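PDB 4N03: ABC-type branched-chain amino acid transport systems periplasmic component-like protein from Thermomonospora curvata, which probably binds a fatty acid as the extracytoplasmic substrate-binding component of an ABC transporter. Local coordinates for residues E193-E198 against S392-N397; N154-L159 against K163-G168. One frame throughout, in Å; residues are numbered along the deposited sequence.

Contact 1: residues E193-E198 against S392-N397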
loop_
_atom_site.group_PDB
_atom_site.type_symbol
_atom_site.label_atom_id
_atom_site.label_comp_id
_atom_site.label_asym_id
_atom_site.label_seq_id
_atom_site.Cartn_x
_atom_site.Cartn_y
_atom_site.Cartn_z
ATOM N N GLU A 193 14.407 -19.383 6.846
ATOM C CA GLU A 193 14.447 -20.849 6.874
ATOM C C GLU A 193 15.055 -21.417 5.610
ATOM O O GLU A 193 15.869 -22.376 5.651
ATOM C CB GLU A 193 13.022 -21.429 7.117
ATOM C CG GLU A 193 12.915 -22.926 7.367
ATOM C CD GLU A 193 13.635 -23.330 8.626
ATOM O OE1 GLU A 193 13.314 -22.814 9.727
ATOM O OE2 GLU A 193 14.534 -24.175 8.519
ATOM N N GLN A 194 14.661 -20.868 4.469
ATOM C CA GLN A 194 15.130 -21.385 3.205
ATOM C C GLN A 194 16.600 -21.097 2.954
ATOM O O GLN A 194 17.280 -21.896 2.354
ATOM C CB GLN A 194 14.260 -20.852 2.057
ATOM C CG GLN A 194 12.851 -21.403 2.029
ATOM C CD GLN A 194 12.819 -22.809 1.449
ATOM O OE1 GLN A 194 13.796 -23.542 1.500
ATOM N NE2 GLN A 194 11.734 -23.172 0.878
ATOM N N LEU A 195 17.073 -19.923 3.397
ATOM C CA LEU A 195 18.407 -19.419 3.136
ATOM C C LEU A 195 19.399 -19.674 4.231
ATOM O O LEU A 195 20.572 -19.352 4.038
ATOM C CB LEU A 195 18.358 -17.934 2.824
ATOM C CG LEU A 195 17.556 -17.537 1.568
ATOM C CD1 LEU A 195 17.364 -16.036 1.482
ATOM C CD2 LEU A 195 18.194 -18.077 0.296
ATOM N N GLY A 196 18.972 -20.219 5.371
ATOM C CA GLY A 196 19.925 -20.490 6.438
ATOM C C GLY A 196 20.290 -19.294 7.282
ATOM O O GLY A 196 21.426 -19.173 7.693
ATOM N N LEU A 197 19.282 -18.486 7.603
ATOM C CA LEU A 197 19.435 -17.273 8.409
ATOM C C LEU A 197 18.685 -17.423 9.712
ATOM O O LEU A 197 17.726 -18.184 9.786
ATOM C CB LEU A 197 18.938 -16.021 7.693
ATOM C CG LEU A 197 19.485 -15.819 6.268
ATOM C CD1 LEU A 197 18.664 -14.800 5.532
ATOM C CD2 LEU A 197 20.911 -15.305 6.335
ATOM N N GLU A 198 19.110 -16.727 10.740
ATOM C CA GLU A 198 18.381 -16.637 11.996
ATOM C C GLU A 198 17.546 -15.346 12.005
ATOM O O GLU A 198 17.859 -14.375 11.275
ATOM C CB GLU A 198 19.386 -16.581 13.174
ATOM C CG GLU A 198 20.297 -17.805 13.343
ATOM C CD GLU A 198 21.176 -17.682 14.590
ATOM O OE1 GLU A 198 20.709 -17.079 15.587
ATOM O OE2 GLU A 198 22.306 -18.219 14.589
ATOM N N SER A 392 11.753 -13.115 -7.230
ATOM C CA SER A 392 12.663 -14.226 -6.936
ATOM C C SER A 392 11.998 -15.578 -7.073
ATOM O O SER A 392 10.817 -15.696 -6.890
ATOM C CB SER A 392 13.259 -14.092 -5.544
ATOM O OG SER A 392 12.319 -14.224 -4.509
ATOM N N GLU A 393 12.782 -16.581 -7.413
ATOM C CA GLU A 393 12.294 -17.977 -7.354
ATOM C C GLU A 393 11.762 -18.325 -5.990
ATOM O O GLU A 393 10.756 -19.014 -5.854
ATOM C CB GLU A 393 13.363 -18.954 -7.797
ATOM C CG GLU A 393 13.696 -18.867 -9.269
ATOM C CD GLU A 393 12.517 -19.078 -10.203
ATOM O OE1 GLU A 393 11.839 -20.135 -10.124
ATOM O OE2 GLU A 393 12.250 -18.178 -11.041
ATOM N N LEU A 394 12.429 -17.821 -4.974
ATOM C CA LEU A 394 12.045 -18.026 -3.635
ATOM C C LEU A 394 10.609 -17.553 -3.401
ATOM O O LEU A 394 9.781 -18.240 -2.798
ATOM C CB LEU A 394 13.066 -17.291 -2.771
ATOM C CG LEU A 394 12.997 -17.524 -1.287
ATOM C CD1 LEU A 394 13.239 -18.960 -0.901
ATOM C CD2 LEU A 394 14.011 -16.636 -0.555
ATOM N N ALA A 395 10.308 -16.321 -3.862
ATOM C CA ALA A 395 8.965 -15.808 -3.739
ATOM C C ALA A 395 7.951 -16.504 -4.649
ATOM O O ALA A 395 6.798 -16.639 -4.300
ATOM C CB ALA A 395 8.927 -14.322 -4.014
ATOM N N LYS A 396 8.399 -16.919 -5.827
ATOM C CA LYS A 396 7.526 -17.571 -6.776
ATOM C C LYS A 396 6.982 -18.896 -6.212
ATOM O O LYS A 396 5.853 -19.215 -6.463
ATOM C CB LYS A 396 8.307 -17.913 -8.031
ATOM C CG LYS A 396 7.501 -18.513 -9.182
ATOM C CD LYS A 396 8.440 -18.579 -10.407
ATOM C CE LYS A 396 7.809 -18.990 -11.692
ATOM N NZ LYS A 396 8.902 -19.226 -12.670
ATOM N N ASN A 397 7.791 -19.648 -5.454
ATOM C CA ASN A 397 7.424 -20.959 -4.983
ATOM C C ASN A 397 6.788 -20.936 -3.604
ATOM O O ASN A 397 6.260 -21.949 -3.162
ATOM C CB ASN A 397 8.623 -21.925 -5.039
ATOM C CG ASN A 397 9.153 -22.110 -6.451
ATOM O OD1 ASN A 397 8.428 -21.951 -7.426
ATOM N ND2 ASN A 397 10.388 -22.444 -6.553
#

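Contact 2: residues N154-L159 against K163-G168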
loop_
_atom_site.group_PDB
_atom_site.type_symbol
_atom_site.label_atom_id
_atom_site.label_comp_id
_atom_site.label_asym_id
_atom_site.label_seq_id
_atom_site.Cartn_x
_atom_site.Cartn_y
_atom_site.Cartn_z
ATOM N N ASN A 154 11.358 -11.422 -1.331
ATOM C CA ASN A 154 12.149 -10.778 -2.394
ATOM C C ASN A 154 13.273 -9.935 -1.810
ATOM O O ASN A 154 14.400 -9.992 -2.259
ATOM C CB ASN A 154 11.254 -9.967 -3.319
ATOM C CG ASN A 154 10.485 -10.806 -4.316
ATOM O OD1 ASN A 154 10.961 -11.835 -4.782
ATOM N ND2 ASN A 154 9.304 -10.357 -4.683
ATOM N N GLY A 155 12.950 -9.139 -0.797
ATOM C CA GLY A 155 13.939 -8.268 -0.217
ATOM C C GLY A 155 15.091 -8.958 0.465
ATOM O O GLY A 155 16.246 -8.575 0.345
ATOM N N VAL A 156 14.813 -10.049 1.214
ATOM C CA VAL A 156 15.873 -10.841 1.822
ATOM C C VAL A 156 16.705 -11.537 0.771
ATOM O O VAL A 156 17.929 -11.594 0.883
ATOM C CB VAL A 156 15.307 -11.800 2.884
ATOM C CG1 VAL A 156 16.382 -12.742 3.377
ATOM C CG2 VAL A 156 14.692 -10.974 4.024
ATOM N N GLN A 157 16.060 -12.074 -0.254
ATOM C CA GLN A 157 16.833 -12.678 -1.334
ATOM C C GLN A 157 17.765 -11.644 -1.957
ATOM O O GLN A 157 18.909 -11.912 -2.289
ATOM C CB GLN A 157 15.932 -13.268 -2.383
ATOM C CG GLN A 157 16.695 -13.952 -3.524
ATOM C CD GLN A 157 17.410 -15.207 -3.076
ATOM O OE1 GLN A 157 16.793 -16.271 -2.931
ATOM N NE2 GLN A 157 18.691 -15.108 -2.824
ATOM N N TRP A 158 17.276 -10.403 -2.117
ATOM C CA TRP A 158 18.096 -9.308 -2.627
ATOM C C TRP A 158 19.253 -8.988 -1.716
ATOM O O TRP A 158 20.380 -8.839 -2.171
ATOM C CB TRP A 158 17.226 -8.075 -2.850
ATOM C CG TRP A 158 17.946 -6.853 -3.329
ATOM C CD1 TRP A 158 18.328 -6.568 -4.596
ATOM C CD2 TRP A 158 18.357 -5.760 -2.518
ATOM N NE1 TRP A 158 18.942 -5.338 -4.632
ATOM C CE2 TRP A 158 19.002 -4.834 -3.370
ATOM C CE3 TRP A 158 18.252 -5.475 -1.165
ATOM C CZ2 TRP A 158 19.520 -3.631 -2.905
ATOM C CZ3 TRP A 158 18.770 -4.250 -0.705
ATOM C CH2 TRP A 158 19.390 -3.361 -1.581
ATOM N N LEU A 159 19.009 -8.921 -0.405
ATOM C CA LEU A 159 20.119 -8.700 0.525
ATOM C C LEU A 159 21.229 -9.734 0.354
ATOM O O LEU A 159 22.413 -9.438 0.412
ATOM C CB LEU A 159 19.644 -8.710 1.974
ATOM C CG LEU A 159 18.756 -7.562 2.445
ATOM C CD1 LEU A 159 18.246 -7.820 3.842
ATOM C CD2 LEU A 159 19.477 -6.228 2.384
ATOM N N LYS A 163 25.159 -9.481 -1.254
ATOM C CA LYS A 163 26.214 -9.785 -0.287
ATOM C C LYS A 163 26.156 -8.875 0.949
ATOM O O LYS A 163 27.155 -8.706 1.658
ATOM C CB LYS A 163 27.582 -9.827 -0.965
ATOM C CG LYS A 163 27.625 -10.824 -2.101
ATOM C CD LYS A 163 29.007 -10.970 -2.717
ATOM C CE LYS A 163 29.985 -11.758 -1.859
ATOM N NZ LYS A 163 31.248 -12.035 -2.584
ATOM N N LEU A 164 24.980 -8.311 1.206
ATOM C CA LEU A 164 24.754 -7.539 2.409
ATOM C C LEU A 164 24.507 -8.449 3.606
ATOM O O LEU A 164 24.674 -8.025 4.738
ATOM C CB LEU A 164 23.593 -6.570 2.194
ATOM C CG LEU A 164 23.838 -5.443 1.172
ATOM C CD1 LEU A 164 22.578 -4.633 0.958
ATOM C CD2 LEU A 164 24.968 -4.550 1.604
ATOM N N ILE A 165 24.105 -9.691 3.322
ATOM C CA ILE A 165 24.037 -10.764 4.294
ATOM C C ILE A 165 24.590 -12.014 3.628
ATOM O O ILE A 165 24.719 -12.074 2.421
ATOM C CB ILE A 165 22.615 -10.999 4.821
ATOM C CG1 ILE A 165 21.694 -11.372 3.688
ATOM C CG2 ILE A 165 22.112 -9.779 5.566
ATOM C CD1 ILE A 165 20.274 -11.696 4.118
ATOM N N LYS A 166 24.886 -12.998 4.457
ATOM C CA LYS A 166 25.364 -14.307 4.001
ATOM C C LYS A 166 24.743 -15.398 4.857
ATOM O O LYS A 166 24.204 -15.134 5.913
ATOM C CB LYS A 166 26.866 -14.367 4.083
ATOM C CG LYS A 166 27.431 -14.298 5.486
ATOM C CD LYS A 166 28.954 -14.224 5.513
ATOM C CE LYS A 166 29.460 -14.175 6.954
ATOM N NZ LYS A 166 28.908 -13.085 7.827
ATOM N N LYS A 167 24.801 -16.635 4.361
ATOM C CA LYS A 167 24.280 -17.759 5.095
ATOM C C LYS A 167 24.820 -17.769 6.518
ATOM O O LYS A 167 26.000 -17.530 6.731
ATOM C CB LYS A 167 24.610 -19.092 4.387
ATOM C CG LYS A 167 24.083 -20.343 5.064
ATOM C CD LYS A 167 24.350 -21.570 4.212
ATOM C CE LYS A 167 23.685 -22.774 4.849
ATOM N NZ LYS A 167 23.858 -23.972 3.993
ATOM N N GLY A 168 23.949 -18.008 7.492
ATOM C CA GLY A 168 24.328 -18.027 8.897
ATOM C C GLY A 168 24.112 -16.712 9.622
ATOM O O GLY A 168 24.155 -16.663 10.821
#

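Contact 1: residues E193-E198 against S392-N397
L394 reaches across to helix 179-195 with both of its methyl groups, one to each of two consecutive residues. CD1 of L394 lies 3.7 Å from CB of Q194 and 3.8 Å from its CG, so this half of the contact rests on the aliphatic root of the glutamine, and the two side chains run antiparallel alongside one another. CD2 of L394 instead meets CD1 of L195 at 4.0 Å, a methyl-to-methyl touch between two leucines lying askew. No hydrogen bond joins the two segments, and the interface is small, 116 Å² counting both sides. The CG of L394 stands anti to its backbone N (chi1 -171°), which carries the fork out toward Q194. In the conformer described, the glutamine chain bends at chi2, and its amide NE2 is hydrogen-bonded to Y190 OH, one turn earlier on the same helix. In this type I periplasmic-binding-protein fold, the contact ties the end of helix 179-195 to the short C-terminal helix 393-397, which follows the edge strand 383-390. L394 sits in the first turn of that helix, whose N-cap is S392: A395 N donates to S392 OG over 3.0 Å at an N-H...O angle of 158°. The same hydroxyl is hydrogen-bonded to N154 OD1, fixing the start of the turn against helix 148-161. That helix also lies against the leucines, with I153 and Q157 touching L394 and M160 touching L195. Just past L195, G196 takes positive phi (80°) and turns the chain out of the helix toward strand 198-204.

Contact 2: residues N154-L159 against K163-G168
L159 meets the returning chain through both its backbone carbonyl and its side chain. The polar part centres on one oxygen. L164 N donates to L159 O over 2.9 Å, nearly in line with the carbonyl bond (C=O...N 164°) although the hydrogen bond is bent at the hydrogen (138°); I165 N adds a weak second bond to L159 O at 3.4 Å. K163, with positive phi, is the turning residue of a Schellman motif that ends helix 148-161. The apolar part uses the two residues after it. CD1 of L164 packs on CD2 of L159 at 3.8 Å, the two side chains lying roughly perpendicular, and also approaches CZ3 of the W158 indole obliquely, at 4.2 Å. I165 has its CG1 between the backbone N and the carbonyl carbon (chi1 60°), and from there the extended chain runs back over the helix: CD1 of I165 lies 3.7 Å from CB of L159 and 4.1 Å from CG1 of V156. Of the residues in contact, V156, W158, L159 and I165 are buried. Farther out, W158 packs on V386 and F390 of strand 383-390 and makes an edge-to-face ring contact with F276 of strand 275-279. V156 faces A191 and L195 of helix 179-195. L197, between that helix and strand 198-204, touches V156 and I165; the 163-168 loop itself leads into strand 170-176.

How the contacts relate
Helix 148-161 serves both contacts: contact 2 closes its own C-terminal end, whereas contact 1 lies beside it, between helices 179-195 and 393-397. Contact 2 is mostly buried and local in sequence, combining backbone capping with branched apolar side chains. Contact 1 lies at the surface, brings together segments 194 residues apart, and is wholly apolar across its interface, with Q194 NE2 bonded within its own helix. The centres of contact 1 and contact 2 are about 10 Å apart. Besides the link through the N-cap of helix 393-397, a probable hydrogen bond between G196 O and G168 N joins them, just ahead of neighbouring parallel strands 170-176 and 198-204.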